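BH2358 protein (Bacillus halodurans C-125, PDB 2RBD) is of unknown function, a DUF3231-family member of the ferritin clan and a putative spore coat protein that folds mainly into four long helices. Local coordinates at residues Gly31-Tyr36 with Glu54-Met59; Gly35-Ile40 with Pro81-Ala86; Thr24-Asn29 with Asp61-Leu66; Asn41-Glu46 with Phe98-Ile103. One frame throughout, in Å; residues are numbered along the deposited sequence. Where two conformers were deposited one is given.

Interaction 1 (Gly31-Tyr36 with Glu54-Met59); sequences GLINGY and EAIQAM
Ile-33 and Ile-56 bring the backbones of two antiparallel helical segments closest together, with segment axes 9.7 Å apart and N-to-C directions at 157°. Between them lies Met-59, a selenomethionine, whose long flexible chain reaches across to three residues of the facing helix. Its SE rests on Leu-32, 3.7 Å from Leu-32 CB. There the chain bends (chi3 -71°), and this turn carries the terminal CE to the ring of Tyr-36, 3.5 Å from Tyr-36 CD2. SE itself stands obliquely to the ring, 36° off its normal, in a Met-aromatic contact. The two segments belong to helices 16-42 and 46-72, an antiparallel pair in the four-helix arrangement expected of the ferritin clan, and mostly buried apolar side chains fill the seam. Ala-55 is small enough for the ring to come close: its CB meets the edge of Tyr-36, 4.0 Å from Tyr-36 CE2, while the hydroxyl at the ring's far end is hydrogen-bonded to Asp-110 of helix 100-124. Ile-56 lays CG1 and CD1 against Tyr-36 CB. Ile-33 uses both branches: CG1 runs past Met-59 in the opposite direction, 3.8 Å from Met-59 CE, and CG2 meets Ile-56 CG2 at 4.2 Å. An alanine in place of Ile-33 would lack both branches and would probably open a gap beside Met-59 CB and CE and take the Ile-33 CG2 contact from Ile-56 CG2.

Interaction 2 (Gly35-Ile40 with Pro81-Ala86); sequences GYRSFI and PPDRPA
Arg-37 and Arg-84 mark the closest backbone approach, their CA atoms 6.7 Å apart, where the irregular segment 81-86 passes beside helical residues 35-40. Arg-37 reaches outward with its chain extended from CG to NE and lays its guanidinium flat against the carboxylate of Asp-83, the two planes 18° apart. Asp-83 OD1 sits over the guanidinium face, 3.3 Å from Arg-37 NE, so this salt bridge rests on charge alone and no N-H points at the oxygen. At the guanidinium edge, a water accepts from Arg-37 NH1 and bridges to Pro-82 O. The proline-rich segment belongs to the connection between helices 46-72 and 100-124, which runs along the outside of helix 16-42. Asp-83 OD1 accepts from Arg-84 N (2.7 Å), a bond that helps hold the carboxylate in place. Arg-84 spreads its guanidinium over Ser-38, whose small side chain allows CB to lie 3.7 Å from Arg-84 CZ. One turn back, Asn-34 OD1 accepts from Arg-84 NE; NH1 hydrogen-bonds Arg-97 O of the second subunit.

Interaction 3 (Thr24-Asn29 with Asp61-Leu66); sequences TYLSTN and DENHQL. With PG4 (tetraethylene glycol), chain C.
Tyr-25 and Asn-29 converge on one carboxylate oxygen, Glu-62 OE1, between antiparallel helices 16-42 and 46-72. The phenol of Tyr-25 crosses the glutamate at about a right angle, and its OH donates to OE1 (2.9 Å) from above the carboxylate plane. Asn-29 arrives differently: its amide lies nearly coplanar with the carboxylate, 23° apart, and ND2 gives a straight bond of 3.0 Å to the anti lone pair of Glu-62 OE1. With its other hydrogen ND2 reaches Asn-63 OD1, also at 3.0 Å, from above that carbonyl's plane. Both acceptors lie close to the plane of the Asn-29 amide, as its two N-H bonds do, and the asparagine side chains slide past each other in opposite directions.

Leu-66 CD1 meets the edge of the Tyr-25 ring, 3.6 Å from Tyr-25 CD1. Leu-26 brings CD1 against the amide of Asn-63, its chi1 of 175° swinging CG away from the backbone N.

A tetraethylene glycol, probably from the crystallisation liquor, lies over one face of Tyr-25. Its O1 donates to Asn-29 OD1 (2.8 Å). It also bonds Lys-141 of helix 128-155, which itself forms a weak, long ion pair with Glu-62. The two donors satisfy the buried OE1 and help fix the rotation of the carboxylate, and the bound glycol suggests a pocket beside this polar cluster in the bundle.

Interaction 4 (Asn41-Glu46 with Phe98-Ile103); sequences NHTGDE and FNDPEI
His-42 and Phe-98 are joined first by a hydrogen bond, Phe-98 N giving a nearly straight link of 3.0 Å to His-42 ND1, tilted 29° out of the imidazole plane. With ND1 accepting, NE2 carries the proton and donates it to the carbonyl of Ala-96 of the second subunit. Asp-100 supplies the remaining hydrogen bonds. Its CG stands beside the backbone N (chi1 -65°), turning the carboxylate to the facing turn: OD1 takes Gly-44 N on its syn lone pair at 3.1 Å, and OD2 takes Asp-45 N at 3.2 Å from above the carboxylate plane. A leucine here would have no acceptors and would probably leave both backbone N-H groups without these mates, the turn less firmly held. That turn links helix 16-42 to helix 46-72, where Asp-45 is the N-cap with OD1 on Leu-48 N and OD2 in a salt bridge with Lys-155, and Asp-100 opens helix 100-124. The aromatic contact is edge-to-face: Phe-98 directs its edge at the imidazole face, planes at 61°, with Phe-98 CD2 3.7 Å from His-42 CE1. Ile-103 CD1 packs against His-42 CB (4.0 Å) and also touches Thr-43 OG1, which is hydrogen-bonded to Phe-39 O.

How the interactions relate
All four interactions draw on helix 16-42, in the chain order 3, 1, 2, 4. Interactions 3 and 1 join it to helix 46-72, centres about 10 Å apart; because the helices are antiparallel, the pair of segments in interaction 1 lies between those of interaction 3 in sequence. Interaction 2 adds the connection running toward helix 100-124, and interaction 4 brings in the start of that helix, its centre about 25 Å from that of interaction 3, on the opposite side of the chain's centre. Asn-34 packs on Pro-81 between interactions 1 and 2; Pro-85 O with Asn-41 ND2 probably links 2 and 4. Interactions 1, 2 and 4 also touch the second subunit.

Interaction 1 (Gly31-Tyr36 with Glu54-Met59)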
loop_
_atom_site.group_PDB
_atom_site.type_symbol
_atom_site.label_atom_id
_atom_site.label_comp_id
_atom_site.label_asym_id
_atom_site.label_seq_id
_atom_site.Cartn_x
_atom_site.Cartn_y
_atom_site.Cartn_z
ATOM N N GLY A 31 -19.178 7.168 1.722
ATOM C CA GLY A 31 -19.348 6.922 0.287
ATOM C C GLY A 31 -19.749 5.500 -0.021
ATOM O O GLY A 31 -20.596 5.224 -0.894
ATOM N N LEU A 32 -19.135 4.582 0.683
ATOM C CA LEU A 32 -19.463 3.152 0.480
ATOM C C LEU A 32 -20.859 2.795 0.978
ATOM O O LEU A 32 -21.565 2.065 0.321
ATOM C CB LEU A 32 -18.408 2.243 1.106
ATOM C CG LEU A 32 -16.997 2.266 0.493
ATOM C CD1 LEU A 32 -16.116 1.296 1.297
ATOM C CD2 LEU A 32 -17.030 1.845 -0.999
ATOM N N ILE A 33 -21.291 3.376 2.096
ATOM C CA ILE A 33 -22.656 3.212 2.543
ATOM C C ILE A 33 -23.639 3.648 1.437
ATOM O O ILE A 33 -24.601 2.955 1.139
ATOM C CB ILE A 33 -22.887 3.952 3.857
ATOM C CG1 ILE A 33 -22.139 3.227 5.012
ATOM C CG2 ILE A 33 -24.369 3.998 4.185
ATOM C CD1 ILE A 33 -22.057 4.047 6.300
ATOM N N ASN A 34 -23.382 4.809 0.845
ATOM C CA ASN A 34 -24.247 5.316 -0.207
ATOM C C ASN A 34 -24.249 4.401 -1.426
ATOM O O ASN A 34 -25.302 4.051 -1.936
ATOM C CB ASN A 34 -23.798 6.730 -0.572
ATOM C CG ASN A 34 -24.555 7.288 -1.768
ATOM O OD1 ASN A 34 -25.748 7.340 -1.745
ATOM N ND2 ASN A 34 -23.851 7.689 -2.796
ATOM N N GLY A 35 -23.074 3.986 -1.881
ATOM C CA GLY A 35 -22.994 3.072 -3.033
ATOM C C GLY A 35 -23.632 1.726 -2.784
ATOM O O GLY A 35 -24.320 1.194 -3.646
ATOM N N TYR A 36 -23.417 1.186 -1.596
ATOM C CA TYR A 36 -23.976 -0.103 -1.256
ATOM C C TYR A 36 -25.510 -0.019 -1.095
ATOM O O TYR A 36 -26.202 -0.953 -1.416
ATOM C CB TYR A 36 -23.350 -0.671 0.017
ATOM C CG TYR A 36 -21.920 -1.112 -0.108
ATOM C CD1 TYR A 36 -21.123 -0.753 -1.183
ATOM C CD2 TYR A 36 -21.328 -1.789 0.930
ATOM C CE1 TYR A 36 -19.771 -1.157 -1.251
ATOM C CE2 TYR A 36 -19.990 -2.189 0.863
ATOM C CZ TYR A 36 -19.236 -1.866 -0.204
ATOM O OH TYR A 36 -17.906 -2.252 -0.221
ATOM N N GLU A 54 -25.284 -6.273 5.848
ATOM C CA GLU A 54 -24.353 -6.452 6.944
ATOM C C GLU A 54 -23.179 -5.480 6.843
ATOM O O GLU A 54 -22.743 -4.929 7.845
ATOM C CB GLU A 54 -23.840 -7.872 6.940
ATOM C CG GLU A 54 -22.853 -8.122 8.073
ATOM C CD GLU A 54 -22.331 -9.535 8.179
ATOM O OE1 GLU A 54 -22.908 -10.422 7.492
ATOM O OE2 GLU A 54 -21.345 -9.693 8.976
ATOM N N ALA A 55 -22.658 -5.308 5.641
ATOM C CA ALA A 55 -21.586 -4.357 5.437
ATOM C C ALA A 55 -21.974 -2.934 5.810
ATOM O O ALA A 55 -21.178 -2.229 6.441
ATOM C CB ALA A 55 -21.080 -4.403 4.002
ATOM N N ILE A 56 -23.166 -2.514 5.371
ATOM C CA ILE A 56 -23.679 -1.178 5.712
ATOM C C ILE A 56 -23.738 -1.025 7.223
ATOM O O ILE A 56 -23.282 -0.029 7.772
ATOM C CB ILE A 56 -25.044 -0.955 5.081
ATOM C CG1 ILE A 56 -24.916 -0.858 3.543
ATOM C CG2 ILE A 56 -25.703 0.320 5.650
ATOM C CD1 ILE A 56 -26.225 -1.106 2.775
ATOM N N GLN A 57 -24.276 -2.007 7.917
ATOM C CA GLN A 57 -24.423 -1.905 9.361
ATOM C C GLN A 57 -23.051 -1.855 10.054
ATOM O O GLN A 57 -22.840 -1.100 10.992
ATOM C CB GLN A 57 -25.278 -3.089 9.849
ATOM C CG GLN A 57 -25.806 -2.956 11.258
ATOM C CD GLN A 57 -26.733 -4.102 11.663
ATOM O OE1 GLN A 57 -27.604 -4.546 10.890
ATOM N NE2 GLN A 57 -26.552 -4.573 12.888
ATOM N N ALA A 58 -22.119 -2.667 9.569
ATOM C CA ALA A 58 -20.747 -2.702 10.102
ATOM C C ALA A 58 -20.063 -1.348 9.947
ATOM O O ALA A 58 -19.429 -0.846 10.877
ATOM C CB ALA A 58 -19.930 -3.819 9.442
HETATM N N MSE A 59 -20.261 -0.716 8.802
HETATM C CA MSE A 59 -19.661 0.603 8.565
HETATM C C MSE A 59 -20.308 1.677 9.396
HETATM O O MSE A 59 -19.630 2.584 9.891
HETATM C CB MSE A 59 -19.740 0.948 7.088
HETATM C CG MSE A 59 -18.763 0.107 6.245
HETATM SE SE MSE A 59 -18.593 0.659 4.406
HETATM C CE MSE A 59 -20.318 0.093 3.739
#

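Interaction 2 (Gly35-Ile40 with Pro81-Ala86)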
loop_
_atom_site.group_PDB
_atom_site.type_symbol
_atom_site.label_atom_id
_atom_site.label_comp_id
_atom_site.label_asym_id
_atom_site.label_seq_id
_atom_site.Cartn_x
_atom_site.Cartn_y
_atom_site.Cartn_z
ATOM N N GLY A 35 -23.074 3.986 -1.881
ATOM C CA GLY A 35 -22.994 3.072 -3.033
ATOM C C GLY A 35 -23.632 1.726 -2.784
ATOM O O GLY A 35 -24.320 1.194 -3.646
ATOM N N TYR A 36 -23.417 1.186 -1.596
ATOM C CA TYR A 36 -23.976 -0.103 -1.256
ATOM C C TYR A 36 -25.510 -0.019 -1.095
ATOM O O TYR A 36 -26.202 -0.953 -1.416
ATOM C CB TYR A 36 -23.350 -0.671 0.017
ATOM C CG TYR A 36 -21.920 -1.112 -0.108
ATOM C CD1 TYR A 36 -21.123 -0.753 -1.183
ATOM C CD2 TYR A 36 -21.328 -1.789 0.930
ATOM C CE1 TYR A 36 -19.771 -1.157 -1.251
ATOM C CE2 TYR A 36 -19.990 -2.189 0.863
ATOM C CZ TYR A 36 -19.236 -1.866 -0.204
ATOM O OH TYR A 36 -17.906 -2.252 -0.221
ATOM N N ARG A 37 -26.023 1.092 -0.573
ATOM C CA ARG A 37 -27.472 1.289 -0.553
ATOM C C ARG A 37 -28.039 1.302 -1.979
ATOM O O ARG A 37 -29.131 0.775 -2.244
ATOM C CB ARG A 37 -27.782 2.557 0.214
ATOM C CG ARG A 37 -27.685 2.354 1.719
ATOM C CD ARG A 37 -27.840 3.682 2.432
ATOM N NE ARG A 37 -28.119 3.489 3.853
ATOM C CZ ARG A 37 -28.096 4.484 4.730
ATOM N NH1 ARG A 37 -27.699 5.694 4.397
ATOM N NH2 ARG A 37 -28.457 4.263 5.973
ATOM N N SER A 38 -27.272 1.849 -2.920
ATOM C CA SER A 38 -27.701 1.758 -4.324
ATOM C C SER A 38 -27.609 0.309 -4.796
ATOM O O SER A 38 -28.568 -0.224 -5.347
ATOM C CB SER A 38 -26.867 2.647 -5.219
ATOM O OG SER A 38 -27.362 2.589 -6.543
ATOM N N PHE A 39 -26.503 -0.380 -4.478
ATOM C CA PHE A 39 -26.369 -1.794 -4.845
ATOM C C PHE A 39 -27.497 -2.677 -4.313
ATOM O O PHE A 39 -27.897 -3.594 -4.993
ATOM C CB PHE A 39 -25.045 -2.350 -4.372
ATOM C CG PHE A 39 -23.835 -1.906 -5.172
ATOM C CD1 PHE A 39 -23.914 -1.402 -6.464
ATOM C CD2 PHE A 39 -22.589 -2.086 -4.621
ATOM C CE1 PHE A 39 -22.752 -1.043 -7.165
ATOM C CE2 PHE A 39 -21.432 -1.725 -5.299
ATOM C CZ PHE A 39 -21.527 -1.192 -6.565
ATOM N N ILE A 40 -28.025 -2.397 -3.127
ATOM C CA ILE A 40 -29.172 -3.165 -2.626
ATOM C C ILE A 40 -30.310 -3.141 -3.646
ATOM O O ILE A 40 -30.936 -4.149 -3.907
ATOM C CB ILE A 40 -29.660 -2.623 -1.236
ATOM C CG1 ILE A 40 -28.860 -3.294 -0.116
ATOM C CG2 ILE A 40 -31.165 -2.856 -1.003
ATOM C CD1 ILE A 40 -28.695 -2.399 1.085
ATOM N N PRO A 81 -23.435 11.376 2.024
ATOM C CA PRO A 81 -24.660 11.298 1.219
ATOM C C PRO A 81 -25.831 10.737 1.997
ATOM O O PRO A 81 -25.642 9.962 2.928
ATOM C CB PRO A 81 -24.280 10.340 0.109
ATOM C CG PRO A 81 -22.828 10.414 0.032
ATOM C CD PRO A 81 -22.331 10.624 1.431
ATOM N N PRO A 82 -27.069 11.129 1.636
ATOM C CA PRO A 82 -28.227 10.677 2.348
ATOM C C PRO A 82 -28.615 9.246 2.028
ATOM O O PRO A 82 -28.075 8.638 1.080
ATOM C CB PRO A 82 -29.330 11.613 1.836
ATOM C CG PRO A 82 -28.919 11.962 0.502
ATOM C CD PRO A 82 -27.424 12.045 0.542
ATOM N N ASP A 83 -29.561 8.733 2.799
ATOM C CA ASP A 83 -30.158 7.442 2.553
ATOM C C ASP A 83 -30.958 7.516 1.237
ATOM O O ASP A 83 -31.123 8.612 0.656
ATOM C CB ASP A 83 -31.012 7.054 3.766
ATOM C CG ASP A 83 -31.377 5.588 3.810
ATOM O OD1 ASP A 83 -31.007 4.797 2.915
ATOM O OD2 ASP A 83 -32.069 5.196 4.760
ATOM N N ARG A 84 -31.360 6.361 0.729
ATOM C CA ARG A 84 -31.909 6.256 -0.622
ATOM C C ARG A 84 -33.280 5.623 -0.580
ATOM O O ARG A 84 -33.552 4.739 0.224
ATOM C CB ARG A 84 -31.025 5.337 -1.505
ATOM C CG ARG A 84 -29.717 5.949 -1.882
ATOM C CD ARG A 84 -28.879 4.957 -2.633
ATOM N NE ARG A 84 -27.766 5.687 -3.201
ATOM C CZ ARG A 84 -27.757 6.165 -4.423
ATOM N NH1 ARG A 84 -28.779 5.888 -5.231
ATOM N NH2 ARG A 84 -26.736 6.866 -4.839
ATOM N N PRO A 85 -34.151 6.002 -1.507
ATOM C CA PRO A 85 -35.394 5.264 -1.635
ATOM C C PRO A 85 -35.235 3.860 -2.197
ATOM O O PRO A 85 -34.230 3.532 -2.847
ATOM C CB PRO A 85 -36.238 6.146 -2.573
ATOM C CG PRO A 85 -35.347 7.049 -3.211
ATOM C CD PRO A 85 -34.044 7.101 -2.475
ATOM N N ALA A 86 -36.228 3.008 -1.960
ATOM C CA ALA A 86 -36.281 1.719 -2.583
ATOM C C ALA A 86 -36.562 1.880 -4.084
ATOM O O ALA A 86 -37.157 2.870 -4.512
ATOM C CB ALA A 86 -37.403 0.874 -1.954
HETATM O O HOH W 1 -26.163 6.799 2.225
#

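Interaction 3 (Thr24-Asn29 with Asp61-Leu66)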
loop_
_atom_site.group_PDB
_atom_site.type_symbol
_atom_site.label_atom_id
_atom_site.label_comp_id
_atom_site.label_asym_id
_atom_site.label_seq_id
_atom_site.Cartn_x
_atom_site.Cartn_y
_atom_site.Cartn_z
ATOM N N THR A 24 -10.485 10.634 6.607
ATOM C CA THR A 24 -10.585 10.022 5.313
ATOM C C THR A 24 -11.314 8.650 5.354
ATOM O O THR A 24 -12.132 8.326 4.486
ATOM C CB THR A 24 -9.187 9.910 4.695
ATOM O OG1 THR A 24 -8.666 11.218 4.441
ATOM C CG2 THR A 24 -9.239 9.165 3.372
ATOM N N TYR A 25 -11.015 7.841 6.355
ATOM C CA TYR A 25 -11.668 6.556 6.534
ATOM C C TYR A 25 -13.183 6.711 6.716
ATOM O O TYR A 25 -14.017 5.994 6.171
ATOM C CB TYR A 25 -11.006 5.819 7.715
ATOM C CG TYR A 25 -11.409 4.371 7.878
ATOM C CD1 TYR A 25 -12.569 4.027 8.554
ATOM C CD2 TYR A 25 -10.622 3.325 7.353
ATOM C CE1 TYR A 25 -12.902 2.711 8.745
ATOM C CE2 TYR A 25 -10.983 2.015 7.531
ATOM C CZ TYR A 25 -12.133 1.701 8.200
ATOM O OH TYR A 25 -12.521 0.390 8.440
ATOM N N LEU A 26 -13.564 7.644 7.566
ATOM C CA LEU A 26 -14.978 7.966 7.779
ATOM C C LEU A 26 -15.644 8.439 6.471
ATOM O O LEU A 26 -16.731 8.011 6.142
ATOM C CB LEU A 26 -15.068 9.048 8.867
ATOM C CG LEU A 26 -16.450 9.622 9.167
ATOM C CD1 LEU A 26 -17.486 8.521 9.493
ATOM C CD2 LEU A 26 -16.364 10.681 10.300
ATOM N N SER A 27 -14.988 9.333 5.738
ATOM C CA SER A 27 -15.512 9.757 4.452
ATOM C C SER A 27 -15.658 8.578 3.470
ATOM O O SER A 27 -16.665 8.484 2.760
ATOM C CB SER A 27 -14.658 10.902 3.873
ATOM O OG SER A 27 -15.324 11.543 2.793
ATOM N N THR A 28 -14.653 7.704 3.418
ATOM C CA THR A 28 -14.710 6.491 2.587
ATOM C C THR A 28 -15.936 5.642 2.966
ATOM O O THR A 28 -16.717 5.240 2.084
ATOM C CB THR A 28 -13.401 5.728 2.648
ATOM O OG1 THR A 28 -12.359 6.606 2.184
ATOM C CG2 THR A 28 -13.480 4.488 1.722
ATOM N N ASN A 29 -16.124 5.418 4.263
ATOM C CA ASN A 29 -17.295 4.689 4.739
ATOM C C ASN A 29 -18.596 5.376 4.285
ATOM O O ASN A 29 -19.527 4.698 3.853
ATOM C CB ASN A 29 -17.313 4.521 6.256
ATOM C CG ASN A 29 -16.495 3.330 6.751
ATOM O OD1 ASN A 29 -15.857 2.639 5.956
ATOM N ND2 ASN A 29 -16.518 3.091 8.064
ATOM N N ASP A 61 -21.480 1.150 12.326
ATOM C CA ASP A 61 -20.909 0.951 13.685
ATOM C C ASP A 61 -19.528 1.559 13.799
ATOM O O ASP A 61 -19.190 2.198 14.821
ATOM C CB ASP A 61 -20.777 -0.537 14.061
ATOM C CG ASP A 61 -22.105 -1.245 14.209
ATOM O OD1 ASP A 61 -23.145 -0.580 14.337
ATOM O OD2 ASP A 61 -22.098 -2.499 14.226
ATOM N N GLU A 62 -18.694 1.339 12.783
ATOM C CA GLU A 62 -17.385 1.975 12.722
ATOM C C GLU A 62 -17.546 3.498 12.782
ATOM O O GLU A 62 -16.845 4.194 13.535
ATOM C CB GLU A 62 -16.634 1.576 11.473
ATOM C CG GLU A 62 -16.224 0.122 11.439
ATOM C CD GLU A 62 -15.384 -0.199 10.229
ATOM O OE1 GLU A 62 -15.264 0.617 9.304
ATOM O OE2 GLU A 62 -14.870 -1.330 10.168
ATOM N N ASN A 63 -18.469 3.994 11.979
ATOM C CA ASN A 63 -18.723 5.442 11.925
ATOM C C ASN A 63 -19.108 6.041 13.271
ATOM O O ASN A 63 -18.679 7.129 13.595
ATOM C CB ASN A 63 -19.763 5.760 10.851
ATOM C CG ASN A 63 -19.213 5.659 9.446
ATOM O OD1 ASN A 63 -18.047 5.349 9.253
ATOM N ND2 ASN A 63 -20.035 6.042 8.459
ATOM N N HIS A 64 -19.890 5.334 14.047
ATOM C CA HIS A 64 -20.260 5.841 15.375
ATOM C C HIS A 64 -19.018 6.103 16.236
ATOM O O HIS A 64 -18.891 7.151 16.903
ATOM C CB HIS A 64 -21.177 4.830 16.041
ATOM C CG HIS A 64 -21.936 5.386 17.183
ATOM N ND1 HIS A 64 -21.514 5.252 18.489
ATOM C CD2 HIS A 64 -23.098 6.082 17.227
ATOM C CE1 HIS A 64 -22.385 5.843 19.289
ATOM N NE2 HIS A 64 -23.354 6.355 18.548
ATOM N N GLN A 65 -18.071 5.180 16.194
ATOM C CA GLN A 65 -16.848 5.348 16.929
ATOM C C GLN A 65 -15.947 6.465 16.363
ATOM O O GLN A 65 -15.330 7.231 17.127
ATOM C CB GLN A 65 -16.082 4.036 16.922
ATOM C CG GLN A 65 -16.779 2.967 17.672
ATOM C CD GLN A 65 -15.994 1.678 17.625
ATOM O OE1 GLN A 65 -14.811 1.644 18.006
ATOM N NE2 GLN A 65 -16.634 0.615 17.095
ATOM N N LEU A 66 -15.823 6.507 15.032
ATOM C CA LEU A 66 -15.027 7.519 14.367
ATOM C C LEU A 66 -15.570 8.923 14.590
ATOM O O LEU A 66 -14.808 9.842 14.835
ATOM C CB LEU A 66 -14.956 7.236 12.867
ATOM C CG LEU A 66 -14.191 5.985 12.470
ATOM C CD1 LEU A 66 -14.686 5.496 11.071
ATOM C CD2 LEU A 66 -12.740 6.255 12.473
HETATM O O1 PG4 C . -13.286 2.946 4.882
HETATM C C1 PG4 C . -12.844 1.557 4.629
HETATM C C2 PG4 C . -14.029 0.635 4.364
HETATM O O2 PG4 C . -13.727 -0.755 4.485
HETATM C C3 PG4 C . -14.224 -1.478 3.366
HETATM C C4 PG4 C . -15.656 -1.908 3.536
HETATM O O3 PG4 C . -15.731 -2.936 4.536
HETATM C C5 PG4 C . -17.052 -3.446 4.608
HETATM C C6 PG4 C . -17.251 -4.419 5.739
HETATM O O4 PG4 C . -16.717 -3.976 6.989
HETATM C C7 PG4 C . -16.849 -5.020 7.966
HETATM C C8 PG4 C . -16.141 -4.775 9.299
HETATM O O5 PG4 C . -15.292 -3.604 9.246
#

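Interaction 4 (Asn41-Glu46 with Phe98-Ile103)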
loop_
_atom_site.group_PDB
_atom_site.type_symbol
_atom_site.label_atom_id
_atom_site.label_comp_id
_atom_site.label_asym_id
_atom_site.label_seq_id
_atom_site.Cartn_x
_atom_site.Cartn_y
_atom_site.Cartn_z
ATOM N N ASN A 41 -30.550 -1.976 -4.233
ATOM C CA ASN A 41 -31.588 -1.815 -5.246
ATOM C C ASN A 41 -31.297 -2.502 -6.581
ATOM O O ASN A 41 -32.229 -2.796 -7.332
ATOM C CB ASN A 41 -31.875 -0.340 -5.448
ATOM C CG ASN A 41 -32.653 0.264 -4.272
ATOM O OD1 ASN A 41 -33.519 -0.400 -3.728
ATOM N ND2 ASN A 41 -32.383 1.501 -3.923
ATOM N N HIS A 42 -30.028 -2.747 -6.890
ATOM C CA HIS A 42 -29.593 -3.397 -8.125
ATOM C C HIS A 42 -29.465 -4.900 -7.991
ATOM O O HIS A 42 -29.276 -5.561 -8.966
ATOM C CB HIS A 42 -28.196 -2.891 -8.553
ATOM C CG HIS A 42 -28.185 -1.517 -9.132
ATOM N ND1 HIS A 42 -27.994 -1.271 -10.463
ATOM C CD2 HIS A 42 -28.324 -0.306 -8.554
ATOM C CE1 HIS A 42 -28.005 0.034 -10.687
ATOM N NE2 HIS A 42 -28.204 0.650 -9.537
ATOM N N THR A 43 -29.520 -5.470 -6.804
ATOM C CA THR A 43 -29.196 -6.869 -6.559
ATOM C C THR A 43 -30.444 -7.764 -6.661
ATOM O O THR A 43 -31.483 -7.401 -6.104
ATOM C CB THR A 43 -28.625 -7.022 -5.097
ATOM O OG1 THR A 43 -27.424 -6.228 -4.938
ATOM C CG2 THR A 43 -28.332 -8.481 -4.758
ATOM N N GLY A 44 -30.287 -8.930 -7.259
ATOM C CA GLY A 44 -31.332 -9.936 -7.252
ATOM C C GLY A 44 -31.123 -10.937 -6.120
ATOM O O GLY A 44 -32.055 -11.258 -5.351
ATOM N N ASP A 45 -29.888 -11.400 -6.010
ATOM C CA ASP A 45 -29.549 -12.474 -5.114
ATOM C C ASP A 45 -29.729 -12.121 -3.648
ATOM O O ASP A 45 -29.135 -11.180 -3.155
ATOM C CB ASP A 45 -28.131 -12.905 -5.409
ATOM C CG ASP A 45 -27.761 -14.145 -4.687
ATOM O OD1 ASP A 45 -27.405 -14.038 -3.504
ATOM O OD2 ASP A 45 -27.810 -15.239 -5.293
ATOM N N GLU A 46 -30.517 -12.905 -2.920
ATOM C CA GLU A 46 -30.827 -12.548 -1.540
ATOM C C GLU A 46 -29.641 -12.748 -0.575
ATOM O O GLU A 46 -29.531 -12.048 0.449
ATOM C CB GLU A 46 -32.078 -13.309 -1.065
ATOM C CG GLU A 46 -33.362 -12.928 -1.835
ATOM C CD GLU A 46 -33.651 -11.422 -1.893
ATOM O OE1 GLU A 46 -33.708 -10.762 -0.840
ATOM O OE2 GLU A 46 -33.828 -10.889 -3.011
ATOM N N PHE A 98 -26.204 -2.697 -12.369
ATOM C CA PHE A 98 -25.090 -3.479 -11.913
ATOM C C PHE A 98 -25.595 -4.854 -11.569
ATOM O O PHE A 98 -26.604 -5.019 -10.903
ATOM C CB PHE A 98 -24.412 -2.833 -10.697
ATOM C CG PHE A 98 -23.708 -1.533 -11.044
ATOM C CD1 PHE A 98 -22.436 -1.529 -11.516
ATOM C CD2 PHE A 98 -24.370 -0.342 -10.941
ATOM C CE1 PHE A 98 -21.816 -0.298 -11.866
ATOM C CE2 PHE A 98 -23.754 0.856 -11.310
ATOM C CZ PHE A 98 -22.500 0.850 -11.781
ATOM N N ASN A 99 -24.878 -5.829 -12.063
ATOM C CA ASN A 99 -25.247 -7.216 -11.898
ATOM C C ASN A 99 -24.558 -7.841 -10.702
ATOM O O ASN A 99 -23.492 -7.407 -10.307
ATOM C CB ASN A 99 -24.898 -7.968 -13.190
ATOM C CG ASN A 99 -25.594 -7.349 -14.384
ATOM O OD1 ASN A 99 -26.821 -7.377 -14.441
ATOM N ND2 ASN A 99 -24.833 -6.688 -15.281
ATOM N N ASP A 100 -25.119 -8.946 -10.223
ATOM C CA ASP A 100 -24.689 -9.530 -8.953
ATOM C C ASP A 100 -23.195 -9.877 -8.882
ATOM O O ASP A 100 -22.538 -9.506 -7.945
ATOM C CB ASP A 100 -25.527 -10.767 -8.602
ATOM C CG ASP A 100 -26.980 -10.426 -8.349
ATOM O OD1 ASP A 100 -27.306 -9.243 -8.110
ATOM O OD2 ASP A 100 -27.811 -11.331 -8.397
ATOM N N PRO A 101 -22.652 -10.580 -9.890
ATOM C CA PRO A 101 -21.221 -10.876 -9.805
ATOM C C PRO A 101 -20.332 -9.640 -9.731
ATOM O O PRO A 101 -19.340 -9.632 -8.993
ATOM C CB PRO A 101 -20.942 -11.627 -11.095
ATOM C CG PRO A 101 -22.275 -12.076 -11.554
ATOM C CD PRO A 101 -23.258 -11.127 -11.111
ATOM N N GLU A 102 -20.686 -8.617 -10.488
ATOM C CA GLU A 102 -19.854 -7.437 -10.460
ATOM C C GLU A 102 -20.043 -6.621 -9.162
ATOM O O GLU A 102 -19.051 -6.097 -8.661
ATOM C CB GLU A 102 -20.026 -6.636 -11.735
ATOM C CG GLU A 102 -19.340 -7.288 -12.946
ATOM C CD GLU A 102 -20.069 -8.502 -13.490
ATOM O OE1 GLU A 102 -21.324 -8.506 -13.478
ATOM O OE2 GLU A 102 -19.382 -9.448 -13.949
ATOM N N ILE A 103 -21.223 -6.616 -8.569
ATOM C CA ILE A 103 -21.462 -6.006 -7.255
ATOM C C ILE A 103 -20.597 -6.719 -6.211
ATOM O O ILE A 103 -19.912 -6.095 -5.415
ATOM C CB ILE A 103 -22.935 -6.102 -6.861
ATOM C CG1 ILE A 103 -23.781 -5.171 -7.743
ATOM C CG2 ILE A 103 -23.146 -5.696 -5.377
ATOM C CD1 ILE A 103 -25.288 -5.451 -7.675
#